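Local coordinates for protein Adhesin/hemolysin (PDB 4G6V) that acts as the toxic tRNase of a contact-dependent growth inhibition system, by which bacteria inhibit closely related neighbours, and is bound here by its immunity protein CdiI, at residues A[116-119]-A[120-124]; A[93-97]-A[98-102]; A[49-52]-A[53-57]. All coordinates share one frame; numbering follows the deposited sequence.

The three contacts follow one another along the chain in the order 3, 2, 1. Contacts 1 and 2 supply three of the four probable active-site residues of a PDDEXK-type nuclease, and contact 3 leads into helix 57-74, which bears the fourth, Glu-66. Contact 2, a hairpin, carries Asp-93 and Asp-102; contact 1, on a helix, carries Lys-121, whose side chain lies about 7 Å from that of Asp-102 and about 8 Å from that of Asp-93. In contact 3 the side chain of Ile-51 lies about 8 Å from that of Glu-66. No contact touches another: nearest atoms are about 7 Å apart between contacts 1 and 2. CdiI reaches all three.

Contact 1 (A[116-119]-A[120-124])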
loop_
_atom_site.group_PDB
_atom_site.type_symbol
_atom_site.label_atom_id
_atom_site.label_comp_id
_atom_site.label_asym_id
_atom_site.label_seq_id
_atom_site.Cartn_x
_atom_site.Cartn_y
_atom_site.Cartn_z
ATOM N N THR A 116 9.616 4.283 4.589
ATOM C CA THR A 116 8.824 3.794 5.719
ATOM C C THR A 116 7.608 3.030 5.193
ATOM O O THR A 116 7.190 2.005 5.740
ATOM C CB THR A 116 8.335 4.947 6.645
ATOM O OG1 THR A 116 9.451 5.612 7.255
ATOM C CG2 THR A 116 7.428 4.414 7.743
ATOM N N THR A 117 7.063 3.538 4.102
ATOM C CA THR A 117 5.822 3.026 3.559
ATOM C C THR A 117 6.072 1.665 2.951
ATOM O O THR A 117 5.386 0.700 3.267
ATOM C CB THR A 117 5.216 4.053 2.542
ATOM O OG1 THR A 117 4.895 5.252 3.259
ATOM C CG2 THR A 117 3.958 3.523 1.861
ATOM N N ILE A 118 7.071 1.598 2.084
ATOM C CA ILE A 118 7.505 0.344 1.506
ATOM C C ILE A 118 7.789 -0.686 2.596
ATOM O O ILE A 118 7.255 -1.807 2.573
ATOM C CB ILE A 118 8.800 0.539 0.711
ATOM C CG1 ILE A 118 8.487 1.101 -0.674
ATOM C CG2 ILE A 118 9.528 -0.794 0.553
ATOM C CD1 ILE A 118 9.671 1.776 -1.333
ATOM N N SER A 119 8.655 -0.310 3.534
ATOM C CA SER A 119 9.018 -1.187 4.650
ATOM C C SER A 119 7.780 -1.842 5.262
ATOM O O SER A 119 7.722 -3.075 5.390
ATOM C CB SER A 119 9.787 -0.406 5.716
ATOM O OG SER A 119 10.349 -1.286 6.666
ATOM N N ASN A 120 6.778 -1.018 5.599
ATOM C CA ASN A 120 5.538 -1.533 6.179
ATOM C C ASN A 120 4.618 -2.318 5.248
ATOM O O ASN A 120 3.956 -3.272 5.678
ATOM C CB ASN A 120 4.797 -0.447 6.930
ATOM C CG ASN A 120 5.492 -0.084 8.228
ATOM O OD1 ASN A 120 5.438 -0.835 9.212
ATOM N ND2 ASN A 120 6.196 1.041 8.228
ATOM N N LYS A 121 4.596 -1.933 3.976
ATOM C CA LYS A 121 3.916 -2.725 2.972
ATOM C C LYS A 121 4.513 -4.126 2.965
ATOM O O LYS A 121 3.804 -5.108 2.784
ATOM C CB LYS A 121 4.049 -2.085 1.587
ATOM C CG LYS A 121 2.959 -1.109 1.252
ATOM C CD LYS A 121 3.397 -0.181 0.143
ATOM C CE LYS A 121 2.313 0.824 -0.255
ATOM N NZ LYS A 121 1.046 0.176 -0.720
ATOM N N VAL A 122 5.823 -4.207 3.165
ATOM C CA VAL A 122 6.488 -5.500 3.300
ATOM C C VAL A 122 6.165 -6.184 4.635
ATOM O O VAL A 122 5.594 -7.275 4.642
ATOM C CB VAL A 122 8.015 -5.391 3.099
ATOM C CG1 VAL A 122 8.723 -6.734 3.449
ATOM C CG2 VAL A 122 8.316 -4.940 1.664
ATOM N N SER A 123 6.503 -5.551 5.757
ATOM C CA SER A 123 6.271 -6.185 7.074
ATOM C C SER A 123 4.799 -6.492 7.403
ATOM O O SER A 123 4.490 -7.574 7.889
ATOM C CB SER A 123 6.937 -5.414 8.230
ATOM O OG SER A 123 6.694 -4.022 8.185
ATOM N N SER A 124 3.885 -5.562 7.137
ATOM C CA SER A 124 2.482 -5.837 7.467
ATOM C C SER A 124 1.672 -6.380 6.293
ATOM O O SER A 124 0.740 -7.169 6.483
ATOM C CB SER A 124 1.792 -4.614 8.073
ATOM O OG SER A 124 2.037 -4.510 9.456
#
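The carbonyl oxygen of Thr-116 is gripped twice by a single residue, Asn-120, one helical turn further on. The backbone N of Asn-120 makes the usual helix bond to it, and the side-chain ND2 adds a second, at 2.8 Å from Thr-116 O. The two donors reach that oxygen from opposite faces of its carbonyl plane, so they do not compete for the same approach. With CG beside its own backbone N (chi1 -72°), the Asn-120 amide is folded back along the helix, and ND2 also lies 3.6 Å from CG2 of Thr-116 as the two side chains run side by side.

Thr-117 and Lys-121 repeat this parallel course with apolar atoms. CG2 of Thr-117 rests 3.8 Å from CE of Lys-121, while the backbone N of Lys-121 bonds to Thr-117 O at 2.8 Å. The lysine chain is extended as far as CE and bends at its last torsion (chi4 -59°); its amine leads away from the helix into salt bridges with Asp-96 and Asp-4 of the CdiI chain. The immunity protein thus holds the amine of a probable catalytic residue. On another side of the helix, CG2 of Ile-118 and CG2 of Val-122 meet loosely at 4.5 Å.

These residues belong to helix 111-123, the crossover of a beta-alpha-beta unit between parallel strands 99-104 and 129-133. Thr-117, Ile-118 and Lys-121 pack on Tyr-104 of the first strand, and Ile-153 touches Ile-118 and Ser-119.

Contact 2 (A[93-97]-A[98-102])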
loop_
_atom_site.group_PDB
_atom_site.type_symbol
_atom_site.label_atom_id
_atom_site.label_comp_id
_atom_site.label_asym_id
_atom_site.label_seq_id
_atom_site.Cartn_x
_atom_site.Cartn_y
_atom_site.Cartn_z
ATOM N N ASP A 93 -0.457 -7.446 -7.872
ATOM C CA ASP A 93 -0.681 -6.594 -9.023
ATOM C C ASP A 93 -0.197 -7.237 -10.323
ATOM O O ASP A 93 -0.955 -7.371 -11.289
ATOM C CB ASP A 93 0.031 -5.250 -8.817
ATOM C CG ASP A 93 -0.664 -4.364 -7.800
ATOM O OD1 ASP A 93 -1.851 -4.627 -7.490
ATOM O OD2 ASP A 93 -0.022 -3.399 -7.322
ATOM N N TYR A 94 1.077 -7.617 -10.332
ATOM C CA TYR A 94 1.706 -8.190 -11.507
ATOM C C TYR A 94 2.426 -9.497 -11.219
ATOM O O TYR A 94 2.592 -9.897 -10.057
ATOM C CB TYR A 94 2.794 -7.274 -12.027
ATOM C CG TYR A 94 2.490 -5.809 -11.953
ATOM C CD1 TYR A 94 1.424 -5.253 -12.677
ATOM C CD2 TYR A 94 3.305 -4.959 -11.213
ATOM C CE1 TYR A 94 1.165 -3.914 -12.632
ATOM C CE2 TYR A 94 3.061 -3.605 -11.173
ATOM C CZ TYR A 94 1.982 -3.084 -11.885
ATOM O OH TYR A 94 1.727 -1.738 -11.835
ATOM N N THR A 95 3.042 -9.999 -12.292
ATOM C CA THR A 95 4.097 -11.012 -12.297
ATOM C C THR A 95 5.127 -10.511 -13.333
ATOM O O THR A 95 4.776 -10.348 -14.503
ATOM C CB THR A 95 3.568 -12.391 -12.711
ATOM O OG1 THR A 95 3.015 -12.317 -14.030
ATOM C CG2 THR A 95 2.494 -12.862 -11.741
ATOM N N ILE A 96 6.375 -10.244 -12.929
ATOM C CA ILE A 96 7.330 -9.632 -13.831
ATOM C C ILE A 96 8.470 -10.627 -14.070
ATOM O O ILE A 96 9.293 -10.915 -13.164
ATOM C CB ILE A 96 7.820 -8.266 -13.305
ATOM C CG1 ILE A 96 6.661 -7.283 -13.239
ATOM C CG2 ILE A 96 8.930 -7.690 -14.191
ATOM C CD1 ILE A 96 7.077 -5.907 -12.872
ATOM N N ASN A 97 8.484 -11.184 -15.283
ATOM C CA ASN A 97 9.378 -12.297 -15.610
ATOM C C ASN A 97 9.268 -13.419 -14.570
ATOM O O ASN A 97 10.278 -14.002 -14.150
ATOM C CB ASN A 97 10.825 -11.813 -15.750
ATOM C CG ASN A 97 10.976 -10.776 -16.838
ATOM O OD1 ASN A 97 10.057 -10.562 -17.627
ATOM N ND2 ASN A 97 12.137 -10.131 -16.899
ATOM N N GLY A 98 8.034 -13.697 -14.149
ATOM C CA GLY A 98 7.765 -14.790 -13.239
ATOM C C GLY A 98 7.574 -14.383 -11.786
ATOM O O GLY A 98 6.806 -15.029 -11.076
ATOM N N GLN A 99 8.266 -13.326 -11.349
ATOM C CA GLN A 99 8.228 -12.854 -9.947
ATOM C C GLN A 99 6.986 -12.018 -9.593
ATOM O O GLN A 99 6.688 -11.033 -10.280
ATOM C CB GLN A 99 9.473 -12.006 -9.630
ATOM C CG GLN A 99 10.805 -12.692 -9.879
ATOM C CD GLN A 99 11.994 -11.768 -9.614
ATOM O OE1 GLN A 99 12.203 -10.785 -10.329
ATOM N NE2 GLN A 99 12.778 -12.084 -8.579
ATOM N N VAL A 100 6.273 -12.381 -8.523
ATOM C CA VAL A 100 5.181 -11.518 -8.054
ATOM C C VAL A 100 5.708 -10.130 -7.654
ATOM O O VAL A 100 6.724 -10.011 -6.943
ATOM C CB VAL A 100 4.305 -12.144 -6.924
ATOM C CG1 VAL A 100 3.473 -13.327 -7.459
ATOM C CG2 VAL A 100 5.146 -12.518 -5.657
ATOM N N PHE A 101 5.021 -9.102 -8.170
ATOM C CA PHE A 101 5.359 -7.685 -7.991
ATOM C C PHE A 101 4.116 -6.875 -7.605
ATOM O O PHE A 101 2.985 -7.233 -7.961
ATOM C CB PHE A 101 5.904 -7.113 -9.296
ATOM C CG PHE A 101 7.397 -6.917 -9.321
ATOM C CD1 PHE A 101 8.225 -7.885 -9.863
ATOM C CD2 PHE A 101 7.972 -5.745 -8.837
ATOM C CE1 PHE A 101 9.605 -7.696 -9.909
ATOM C CE2 PHE A 101 9.355 -5.552 -8.876
ATOM C CZ PHE A 101 10.170 -6.528 -9.416
ATOM N N ASP A 102 4.324 -5.778 -6.883
ATOM C CA ASP A 102 3.238 -4.855 -6.571
ATOM C C ASP A 102 3.605 -3.426 -6.986
ATOM O O ASP A 102 4.779 -3.043 -6.927
ATOM C CB ASP A 102 2.861 -4.914 -5.088
ATOM C CG ASP A 102 1.840 -6.009 -4.781
ATOM O OD1 ASP A 102 1.380 -6.693 -5.724
ATOM O OD2 ASP A 102 1.493 -6.181 -3.589
#
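The ring of Phe-101 carries Ile-96 over one face, while the edge of the Tyr-94 ring meets the CB of that phenylalanine. CD1 of Ile-96 stands 4.0 Å from the centroid of the Phe-101 ring, a CH-pi contact displaced toward the rim, and CB of Ile-96 approaches CD1 of Phe-101 to 3.5 Å. CG1 of Ile-96 lies beside its backbone N (chi1 -64°), which carries CD1 over the ring; the two side chains cross at about a right angle. In the plane of the tyrosine ring, CD2 of Tyr-94 meets CB of Phe-101 at 3.9 Å, while CB of its own neighbour Asp-93 lies over the centre of one face.

The backbone is a beta hairpin with a two-residue loop, Asn-97 and Gly-98, in a type I' turn from Ile-96 to Gln-99. Tyr-94 with Phe-101 and Ile-96 with Gln-99 form antiparallel hydrogen-bonded pairs, flanking the non-hydrogen-bonded pair Thr-95 with Val-100. Gly-98 takes a positive phi (100°), as is usual at the third position of a type I' turn.

At the open end a carboxylate extends the pairing: the backbone N of Asp-93 bonds almost straight to OD1 of Asp-102 at 2.9 Å. The two carboxylates, both probably of the active site, come close as well, OD2 of Asp-93 being 3.9 Å from OD1 of Asp-102. OD2 of Asp-93 is held by the backbone N of Asn-103 and by the N of Ala-2 of the CdiI chain.

The hairpin sits inside the mixed sheet, between strands 79-82 and 129-133. Tyr-94 and Ile-96 pack against helix 57-74, where Tyr-94 OH bonds to Glu-66 O, and Phe-101 reaches Val-131.

Contact 3 (A[49-52]-A[53-57]); sequences TQIP and PLSDE
Pro-52 and Ser-55 carry this turn, with Pro-53 bending the chain between them. The carbonyl oxygen of Pro-52 accepts two bonds from Ser-55: OG lies 2.6 Å from Pro-52 O, and the backbone N of Ser-55 3.0 Å from that oxygen. The second bond closes the type I beta turn from Pro-52 to Ser-55, its donor well above the carbonyl plane, whereas the hydroxyl is tilted from that plane by only 21°. OG stands beside the serine's own backbone N (chi1 -41°), allowing both donors to turn back on one acceptor. The hydroxyl also sits over a face of the Pro-52 ring, with OG of Ser-55 3.4 Å from CD of Pro-52.

Pro-53, at the second position of the turn, touches CB of Pro-52 with its CD at 3.7 Å, across the peptide bond that joins them. Its ring restricts phi, here -48°, to a value suited to this turn. Ile-51 and Pro-52 rest on helix 57-74, with Leu-63 beneath both, and Asp-56 N-caps that helix through Thr-59 N while pairing with Arg-101 of the CdiI chain.

A proline-restricted phi and a carbonyl that accepts two hydrogen bonds are consistent with a well-defined bend into the helix.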
loop_
_atom_site.group_PDB
_atom_site.type_symbol
_atom_site.label_atom_id
_atom_site.label_comp_id
_atom_site.label_asym_id
_atom_site.label_seq_id
_atom_site.Cartn_x
_atom_site.Cartn_y
_atom_site.Cartn_z
ATOM N N THR A 49 -6.385 -3.796 -14.857
ATOM C CA THR A 49 -7.231 -3.442 -13.715
ATOM C C THR A 49 -8.435 -2.537 -14.068
ATOM O O THR A 49 -8.281 -1.472 -14.668
ATOM C CB THR A 49 -6.398 -2.765 -12.615
ATOM O OG1 THR A 49 -5.521 -3.725 -12.010
ATOM C CG2 THR A 49 -7.314 -2.171 -11.562
ATOM N N GLN A 50 -9.635 -2.962 -13.688
ATOM C CA GLN A 50 -10.822 -2.146 -13.944
ATOM C C GLN A 50 -11.134 -1.238 -12.749
ATOM O O GLN A 50 -11.314 -1.700 -11.623
ATOM C CB GLN A 50 -12.022 -3.027 -14.277
ATOM C CG GLN A 50 -11.847 -3.773 -15.576
ATOM C CD GLN A 50 -13.048 -4.627 -15.936
ATOM O OE1 GLN A 50 -13.918 -4.891 -15.084
ATOM N NE2 GLN A 50 -13.109 -5.069 -17.214
ATOM N N ILE A 51 -11.190 0.062 -13.012
ATOM C CA ILE A 51 -11.374 1.062 -11.974
ATOM C C ILE A 51 -12.856 1.311 -11.795
ATOM O O ILE A 51 -13.517 1.684 -12.749
ATOM C CB ILE A 51 -10.638 2.356 -12.355
ATOM C CG1 ILE A 51 -9.172 2.013 -12.645
ATOM C CG2 ILE A 51 -10.798 3.448 -11.262
ATOM C CD1 ILE A 51 -8.356 3.164 -13.084
ATOM N N PRO A 52 -13.383 1.068 -10.578
ATOM C CA PRO A 52 -14.803 1.271 -10.273
ATOM C C PRO A 52 -15.158 2.753 -10.364
ATOM O O PRO A 52 -14.437 3.588 -9.805
ATOM C CB PRO A 52 -14.929 0.785 -8.818
ATOM C CG PRO A 52 -13.748 -0.106 -8.614
ATOM C CD PRO A 52 -12.655 0.528 -9.416
ATOM N N PRO A 53 -16.267 3.069 -11.056
ATOM C CA PRO A 53 -16.732 4.422 -11.354
ATOM C C PRO A 53 -16.735 5.324 -10.117
ATOM O O PRO A 53 -16.343 6.492 -10.200
ATOM C CB PRO A 53 -18.172 4.195 -11.813
ATOM C CG PRO A 53 -18.244 2.787 -12.229
ATOM C CD PRO A 53 -17.257 2.044 -11.432
ATOM N N LEU A 54 -17.177 4.792 -8.981
ATOM C CA LEU A 54 -17.354 5.620 -7.783
ATOM C C LEU A 54 -16.063 5.964 -7.038
ATOM O O LEU A 54 -16.050 6.903 -6.250
ATOM C CB LEU A 54 -18.406 5.035 -6.833
ATOM C CG LEU A 54 -19.826 5.174 -7.393
ATOM C CD1 LEU A 54 -20.859 4.566 -6.477
ATOM C CD2 LEU A 54 -20.152 6.613 -7.668
ATOM N N SER A 55 -14.990 5.233 -7.305
ATOM C CA SER A 55 -13.674 5.599 -6.800
ATOM C C SER A 55 -13.423 7.073 -7.043
ATOM O O SER A 55 -13.723 7.590 -8.110
ATOM C CB SER A 55 -12.560 4.788 -7.497
ATOM O OG SER A 55 -12.925 3.429 -7.683
ATOM N N ASP A 56 -12.846 7.735 -6.050
ATOM C CA ASP A 56 -12.534 9.164 -6.094
ATOM C C ASP A 56 -11.224 9.424 -6.828
ATOM O O ASP A 56 -10.664 8.521 -7.420
ATOM C CB ASP A 56 -12.386 9.683 -4.672
ATOM C CG ASP A 56 -11.488 8.795 -3.838
ATOM O OD1 ASP A 56 -10.242 8.904 -3.951
ATOM O OD2 ASP A 56 -12.041 7.951 -3.103
ATOM N N GLU A 57 -10.717 10.652 -6.750
ATOM C CA GLU A 57 -9.550 11.035 -7.536
ATOM C C GLU A 57 -8.273 10.354 -7.087
ATOM O O GLU A 57 -7.481 9.923 -7.916
ATOM C CB GLU A 57 -9.359 12.554 -7.575
ATOM C CG GLU A 57 -10.473 13.311 -8.315
ATOM C CD GLU A 57 -11.788 13.398 -7.528
ATOM O OE1 GLU A 57 -11.765 13.362 -6.256
ATOM O OE2 GLU A 57 -12.838 13.516 -8.209
#